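Local coordinates for cytolethal distending toxin protein B (Haemophilus ducreyi, PDB 1SR4) that probably acts as the DNase I-like nuclease subunit of a tripartite bacterial genotoxin that damages host-cell DNA, at residues I25-G36 against M240-T249. Residues are numbered along the deposited sequence; the frame is centred on the assembly and turned at random.
Sequences INVRQLLSGEQG and MLNQLRSQIT
The side-chain amide of Asn-26 makes three hydrogen bonds to the loop, two to Thr-249 and one to Gln-247. OD1 of Asn-26 accepts from OG1 of Thr-249 at 2.7 Å, almost in line with the C=O bond. OD1 of Asn-26 also accepts from the backbone N-H of Thr-249 at 2.8 Å, from a tilted direction. The other branch, ND2 of Asn-26, gives a nearly straight bond to O of Gln-247 at 3.0 Å, with the acceptor in the amide plane. This leaves the amide little freedom to rotate or flip.

One turn on, Gln-29 crosses the start of the Arg-245 side chain obliquely. Its chain runs extended beyond CG (chi2 169°), which carries the amide across to the loop. OE1 takes the N-H of Arg-245 from above the carbonyl plane. NE2 of Gln-29 reaches OG of Ser-246 at 3.0 Å, in the amide plane. CG2 of Ile-25 packs on CB of Ser-246.

Gln-243 bends at chi2 (-56°) and turns NE2 to carbonyl oxygens of 25-36. NE2 of Gln-243 donates to O of Ser-32 at 2.8 Å, and only weakly to O of Gln-29. Beneath, CD2 of Leu-30 touches SD of Met-240 and CD2 of Leu-244; this is the apolar side, toward the sheet.

Partly exposed Gln-35 is held more loosely: its OE1 lies 3.5 Å from ND2 of Asn-242, too loose to count as bonded. CdtA covers this side; Met-101 of CdtA bonds NE2 of Gln-35, and Ser-58 of CdtA bonds NH2 of Arg-245. A water lies over the guanidinium face of Arg-245.

The contact joins a helix and a loop of the DNase I-like fold. Its cross-segment bonds link neutral groups and probably help set the loop path; within the loop, NH1 of Arg-245 adds bonds to O of Asn-242 and O of Leu-244.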
ATOM      1  N   ILE B  25       1.321   4.755   6.479  1.00  8.18           N
ATOM      2  CA  ILE B  25       2.051   4.726   5.223  1.00  8.79           C
ATOM      3  C   ILE B  25       1.190   3.996   4.181  1.00 11.54           C
ATOM      4  O   ILE B  25       0.633   4.624   3.271  1.00 12.75           O
ATOM      5  CB  ILE B  25       3.409   3.999   5.371  1.00  8.20           C
ATOM      6  CG1 ILE B  25       4.322   4.820   6.290  1.00  9.26           C
ATOM      7  CG2 ILE B  25       4.067   3.770   3.977  1.00  8.39           C
ATOM      8  CD1 ILE B  25       5.622   4.120   6.653  1.00  8.49           C
ATOM      9  N   ASN B  26       1.020   2.684   4.340  1.00 10.87           N
ATOM     10  CA  ASN B  26       0.277   1.908   3.348  1.00  8.92           C
ATOM     11  C   ASN B  26      -1.259   1.931   3.363  1.00 10.94           C
ATOM     12  O   ASN B  26      -1.884   2.136   2.313  1.00  9.09           O
ATOM     13  CB  ASN B  26       0.763   0.462   3.383  1.00 10.42           C
ATOM     14  CG  ASN B  26       2.255   0.350   3.135  1.00 10.56           C
ATOM     15  OD1 ASN B  26       3.004  -0.117   3.990  1.00  9.70           O
ATOM     16  ND2 ASN B  26       2.695   0.788   1.963  1.00  8.63           N
ATOM     17  N   VAL B  27      -1.884   1.701   4.516  1.00  9.15           N
ATOM     18  CA  VAL B  27      -3.344   1.721   4.531  1.00  9.27           C
ATOM     19  C   VAL B  27      -3.882   3.057   4.011  1.00  8.98           C
ATOM     20  O   VAL B  27      -4.831   3.068   3.247  1.00  9.72           O
ATOM     21  CB  VAL B  27      -3.914   1.435   5.929  1.00  9.35           C
ATOM     22  CG1 VAL B  27      -5.445   1.575   5.915  1.00  6.35           C
ATOM     23  CG2 VAL B  27      -3.550   0.018   6.344  1.00  7.83           C
ATOM     24  N   ARG B  28      -3.272   4.177   4.400  1.00  9.07           N
ATOM     25  CA  ARG B  28      -3.735   5.469   3.905  1.00 11.13           C
ATOM     26  C   ARG B  28      -3.654   5.532   2.379  1.00  9.93           C
ATOM     27  O   ARG B  28      -4.560   6.024   1.724  1.00 10.01           O
ATOM     28  CB  ARG B  28      -2.913   6.613   4.507  1.00 14.12           C
ATOM     29  CG  ARG B  28      -2.975   6.689   6.030  1.00 19.74           C
ATOM     30  CD  ARG B  28      -2.132   7.844   6.570  1.00 22.61           C
ATOM     31  NE  ARG B  28      -2.791   9.100   6.305  1.00 26.85           N
ATOM     32  CZ  ARG B  28      -3.379   9.844   7.225  1.00 22.85           C
ATOM     33  NH1 ARG B  28      -3.378   9.477   8.494  1.00 26.43           N
ATOM     34  NH2 ARG B  28      -4.013  10.929   6.851  1.00 26.72           N
ATOM     35  N   GLN B  29      -2.570   5.034   1.804  1.00  7.75           N
ATOM     36  CA  GLN B  29      -2.442   5.063   0.352  1.00  9.40           C
ATOM     37  C   GLN B  29      -3.448   4.149  -0.359  1.00 10.61           C
ATOM     38  O   GLN B  29      -3.903   4.463  -1.465  1.00 10.07           O
ATOM     39  CB  GLN B  29      -0.985   4.722  -0.050  1.00 11.71           C
ATOM     40  CG  GLN B  29      -0.005   5.862   0.296  1.00 11.32           C
ATOM     41  CD  GLN B  29       1.483   5.495   0.177  1.00 15.30           C
ATOM     42  OE1 GLN B  29       1.845   4.475  -0.416  1.00 14.92           O
ATOM     43  NE2 GLN B  29       2.355   6.355   0.737  1.00 14.77           N
ATOM     44  N   LEU B  30      -3.822   3.035   0.265  1.00  9.03           N
ATOM     45  CA  LEU B  30      -4.778   2.122  -0.365  1.00 10.99           C
ATOM     46  C   LEU B  30      -6.179   2.739  -0.452  1.00 10.04           C
ATOM     47  O   LEU B  30      -6.988   2.372  -1.314  1.00  9.59           O
ATOM     48  CB  LEU B  30      -4.856   0.793   0.416  1.00  7.28           C
ATOM     49  CG  LEU B  30      -3.537   0.006   0.530  1.00 11.50           C
ATOM     50  CD1 LEU B  30      -3.808  -1.277   1.310  1.00  9.14           C
ATOM     51  CD2 LEU B  30      -2.959  -0.334  -0.854  1.00  7.56           C
ATOM     52  N   LEU B  31      -6.463   3.668   0.451  1.00  9.21           N
ATOM     53  CA  LEU B  31      -7.778   4.315   0.488  1.00 11.97           C
ATOM     54  C   LEU B  31      -7.899   5.649  -0.263  1.00 12.28           C
ATOM     55  O   LEU B  31      -8.999   6.143  -0.465  1.00 14.52           O
ATOM     56  CB  LEU B  31      -8.176   4.548   1.953  1.00 10.30           C
ATOM     57  CG  LEU B  31      -8.315   3.298   2.828  1.00 12.28           C
ATOM     58  CD1 LEU B  31      -8.216   3.670   4.309  1.00 12.63           C
ATOM     59  CD2 LEU B  31      -9.632   2.615   2.518  1.00 13.41           C
ATOM     60  N   SER B  32      -6.789   6.239  -0.683  1.00 15.09           N
ATOM     61  CA  SER B  32      -6.899   7.543  -1.330  1.00 16.44           C
ATOM     62  C   SER B  32      -7.011   7.580  -2.835  1.00 16.40           C
ATOM     63  O   SER B  32      -6.880   6.562  -3.517  1.00 15.50           O
ATOM     64  CB  SER B  32      -5.751   8.445  -0.890  1.00 16.44           C
ATOM     65  OG  SER B  32      -4.518   7.890  -1.246  1.00 18.84           O
ATOM     66  N   GLY B  33      -7.285   8.781  -3.337  1.00 16.48           N
ATOM     67  CA  GLY B  33      -7.392   8.983  -4.762  1.00 16.22           C
ATOM     68  C   GLY B  33      -8.651   8.405  -5.357  1.00 17.02           C
ATOM     69  O   GLY B  33      -9.431   7.749  -4.673  1.00 16.84           O
ATOM     70  N   GLU B  34      -8.833   8.667  -6.646  1.00 18.18           N
ATOM     71  CA  GLU B  34      -9.974   8.198  -7.423  1.00 19.53           C
ATOM     72  C   GLU B  34     -10.085   6.678  -7.444  1.00 17.95           C
ATOM     73  O   GLU B  34     -11.179   6.141  -7.588  1.00 16.45           O
ATOM     74  CB  GLU B  34      -9.847   8.689  -8.879  1.00 24.10           C
ATOM     75  CG  GLU B  34     -10.504  10.038  -9.199  1.00 31.51           C
ATOM     76  CD  GLU B  34     -10.178  10.527 -10.620  1.00 35.53           C
ATOM     77  OE1 GLU B  34     -10.106   9.684 -11.537  1.00 36.84           O
ATOM     78  OE2 GLU B  34     -10.000  11.753 -10.824  1.00 39.59           O
ATOM     79  N   GLN B  35      -8.954   5.983  -7.332  1.00 15.99           N
ATOM     80  CA  GLN B  35      -8.962   4.520  -7.387  1.00 15.86           C
ATOM     81  C   GLN B  35      -8.812   3.843  -6.019  1.00 14.35           C
ATOM     82  O   GLN B  35      -8.591   2.638  -5.932  1.00 13.87           O
ATOM     83  CB  GLN B  35      -7.862   4.043  -8.342  1.00 14.84           C
ATOM     84  CG  GLN B  35      -7.976   4.673  -9.754  1.00 19.23           C
ATOM     85  CD  GLN B  35      -6.808   4.327 -10.686  1.00 19.48           C
ATOM     86  OE1 GLN B  35      -6.821   3.304 -11.364  1.00 22.24           O
ATOM     87  NE2 GLN B  35      -5.797   5.184 -10.711  1.00 18.37           N
ATOM     88  N   GLY B  36      -8.938   4.624  -4.956  1.00 14.24           N
ATOM     89  CA  GLY B  36      -8.819   4.083  -3.608  1.00 13.55           C
ATOM     90  C   GLY B  36      -9.930   3.097  -3.313  1.00 14.14           C
ATOM     91  O   GLY B  36     -11.019   3.192  -3.881  1.00 14.72           O
ATOM     92  N   MET B 240      -2.588  -4.470  -5.887  1.00 11.60           N
ATOM     93  CA  MET B 240      -3.008  -3.062  -5.954  1.00 10.64           C
ATOM     94  C   MET B 240      -1.822  -2.097  -6.028  1.00 10.30           C
ATOM     95  O   MET B 240      -1.713  -1.151  -5.246  1.00  7.82           O
ATOM     96  CB  MET B 240      -3.878  -2.714  -4.735  1.00 10.99           C
ATOM     97  CG  MET B 240      -4.614  -1.377  -4.869  1.00 12.10           C
ATOM     98  SD  MET B 240      -5.811  -1.237  -3.553  1.00 10.87           S
ATOM     99  CE  MET B 240      -7.082  -0.241  -4.315  1.00 10.39           C
ATOM    100  N   LEU B 241      -0.958  -2.319  -7.008  1.00 10.99           N
ATOM    101  CA  LEU B 241       0.243  -1.517  -7.143  1.00 12.33           C
ATOM    102  C   LEU B 241       0.009  -0.092  -7.588  1.00 12.14           C
ATOM    103  O   LEU B 241       0.860   0.765  -7.379  1.00 12.41           O
ATOM    104  CB  LEU B 241       1.218  -2.218  -8.087  1.00 13.05           C
ATOM    105  CG  LEU B 241       1.548  -3.672  -7.724  1.00 15.33           C
ATOM    106  CD1 LEU B 241       2.430  -4.269  -8.813  1.00 14.63           C
ATOM    107  CD2 LEU B 241       2.239  -3.740  -6.367  1.00 14.24           C
ATOM    108  N   ASN B 242      -1.146   0.175  -8.191  1.00 12.94           N
ATOM    109  CA  ASN B 242      -1.451   1.529  -8.646  1.00 12.64           C
ATOM    110  C   ASN B 242      -1.658   2.510  -7.479  1.00 12.19           C
ATOM    111  O   ASN B 242      -1.672   3.726  -7.675  1.00 10.54           O
ATOM    112  CB  ASN B 242      -2.684   1.504  -9.558  1.00 13.37           C
ATOM    113  CG  ASN B 242      -3.881   0.859  -8.909  1.00 13.48           C
ATOM    114  OD1 ASN B 242      -3.807  -0.262  -8.406  1.00 12.75           O
ATOM    115  ND2 ASN B 242      -5.000   1.563  -8.924  1.00 15.62           N
ATOM    116  N   GLN B 243      -1.786   1.977  -6.267  1.00 10.21           N
ATOM    117  CA  GLN B 243      -1.995   2.821  -5.096  1.00 11.16           C
ATOM    118  C   GLN B 243      -0.719   3.167  -4.307  1.00 13.02           C
ATOM    119  O   GLN B 243      -0.709   4.140  -3.541  1.00 12.89           O
ATOM    120  CB  GLN B 243      -2.990   2.152  -4.148  1.00 10.95           C
ATOM    121  CG  GLN B 243      -4.431   2.109  -4.645  1.00 11.15           C
ATOM    122  CD  GLN B 243      -4.993   3.485  -4.984  1.00 14.87           C
ATOM    123  OE1 GLN B 243      -5.040   3.870  -6.149  1.00 15.29           O
ATOM    124  NE2 GLN B 243      -5.417   4.232  -3.963  1.00 14.80           N
ATOM    125  N   LEU B 244       0.359   2.416  -4.536  1.00 10.61           N
ATOM    126  CA  LEU B 244       1.605   2.611  -3.792  1.00 11.89           C
ATOM    127  C   LEU B 244       2.475   3.819  -4.164  1.00 10.71           C
ATOM    128  O   LEU B 244       2.636   4.149  -5.337  1.00 10.01           O
ATOM    129  CB  LEU B 244       2.447   1.327  -3.873  1.00 11.76           C
ATOM    130  CG  LEU B 244       1.668   0.029  -3.618  1.00 15.52           C
ATOM    131  CD1 LEU B 244       2.620  -1.154  -3.642  1.00 16.60           C
ATOM    132  CD2 LEU B 244       0.963   0.092  -2.271  1.00 18.63           C
ATOM    133  N   ARG B 245       3.026   4.465  -3.137  1.00  9.54           N
ATOM    134  CA  ARG B 245       3.921   5.619  -3.295  1.00  9.44           C
ATOM    135  C   ARG B 245       5.059   5.411  -2.287  1.00  9.57           C
ATOM    136  O   ARG B 245       5.874   6.295  -2.075  1.00  6.03           O
ATOM    137  CB  ARG B 245       3.192   6.910  -2.936  1.00 11.56           C
ATOM    138  CG  ARG B 245       1.807   7.073  -3.581  1.00 13.15           C
ATOM    139  CD  ARG B 245       1.908   7.363  -5.059  1.00 13.10           C
ATOM    140  NE  ARG B 245       0.598   7.717  -5.636  1.00 13.13           N
ATOM    141  CZ  ARG B 245      -0.188   6.867  -6.298  1.00 13.78           C
ATOM    142  NH1 ARG B 245       0.185   5.600  -6.476  1.00  9.46           N
ATOM    143  NH2 ARG B 245      -1.346   7.285  -6.795  1.00 11.18           N
ATOM    144  N   SER B 246       5.096   4.216  -1.689  1.00  9.16           N
ATOM    145  CA  SER B 246       6.070   3.863  -0.656  1.00 10.96           C
ATOM    146  C   SER B 246       6.365   2.372  -0.625  1.00 11.25           C
ATOM    147  O   SER B 246       5.692   1.574  -1.269  1.00 11.72           O
ATOM    148  CB  SER B 246       5.504   4.187   0.737  1.00 10.53           C
ATOM    149  OG  SER B 246       5.218   5.565   0.914  1.00 17.44           O
ATOM    150  N   GLN B 247       7.359   2.013   0.180  1.00  9.75           N
ATOM    151  CA  GLN B 247       7.687   0.618   0.419  1.00  8.65           C
ATOM    152  C   GLN B 247       6.414   0.015   1.048  1.00  9.03           C
ATOM    153  O   GLN B 247       5.659   0.722   1.746  1.00  7.19           O
ATOM    154  CB  GLN B 247       8.829   0.534   1.437  1.00  9.08           C
ATOM    155  CG  GLN B 247       9.021  -0.827   2.114  1.00 10.55           C
ATOM    156  CD  GLN B 247       9.433  -1.913   1.138  1.00 11.51           C
ATOM    157  OE1 GLN B 247       8.768  -2.129   0.113  1.00 14.67           O
ATOM    158  NE2 GLN B 247      10.529  -2.612   1.447  1.00  7.90           N
ATOM    159  N   ILE B 248       6.153  -1.263   0.776  1.00  7.23           N
ATOM    160  CA  ILE B 248       5.016  -1.960   1.380  1.00  9.12           C
ATOM    161  C   ILE B 248       5.628  -2.480   2.667  1.00  9.89           C
ATOM    162  O   ILE B 248       6.589  -3.251   2.625  1.00  6.60           O
ATOM    163  CB  ILE B 248       4.525  -3.139   0.508  1.00 12.28           C
ATOM    164  CG1 ILE B 248       4.017  -2.605  -0.832  1.00 15.34           C
ATOM    165  CG2 ILE B 248       3.369  -3.879   1.212  1.00 12.86           C
ATOM    166  CD1 ILE B 248       3.359  -3.663  -1.694  1.00 20.63           C
ATOM    167  N   THR B 249       5.086  -2.050   3.806  1.00  9.47           N
ATOM    168  CA  THR B 249       5.654  -2.413   5.099  1.00  9.77           C
ATOM    169  C   THR B 249       5.326  -3.775   5.730  1.00  9.95           C
ATOM    170  O   THR B 249       5.376  -3.928   6.956  1.00  9.74           O
ATOM    171  CB  THR B 249       5.375  -1.297   6.133  1.00  7.25           C
ATOM    172  OG1 THR B 249       3.962  -1.122   6.284  1.00  7.37           O
ATOM    173  CG2 THR B 249       5.981   0.011   5.666  1.00  6.98           C
TER
HETATM  174  O   HOH W   1      -2.353   6.010  -3.338  1.00 14.65           O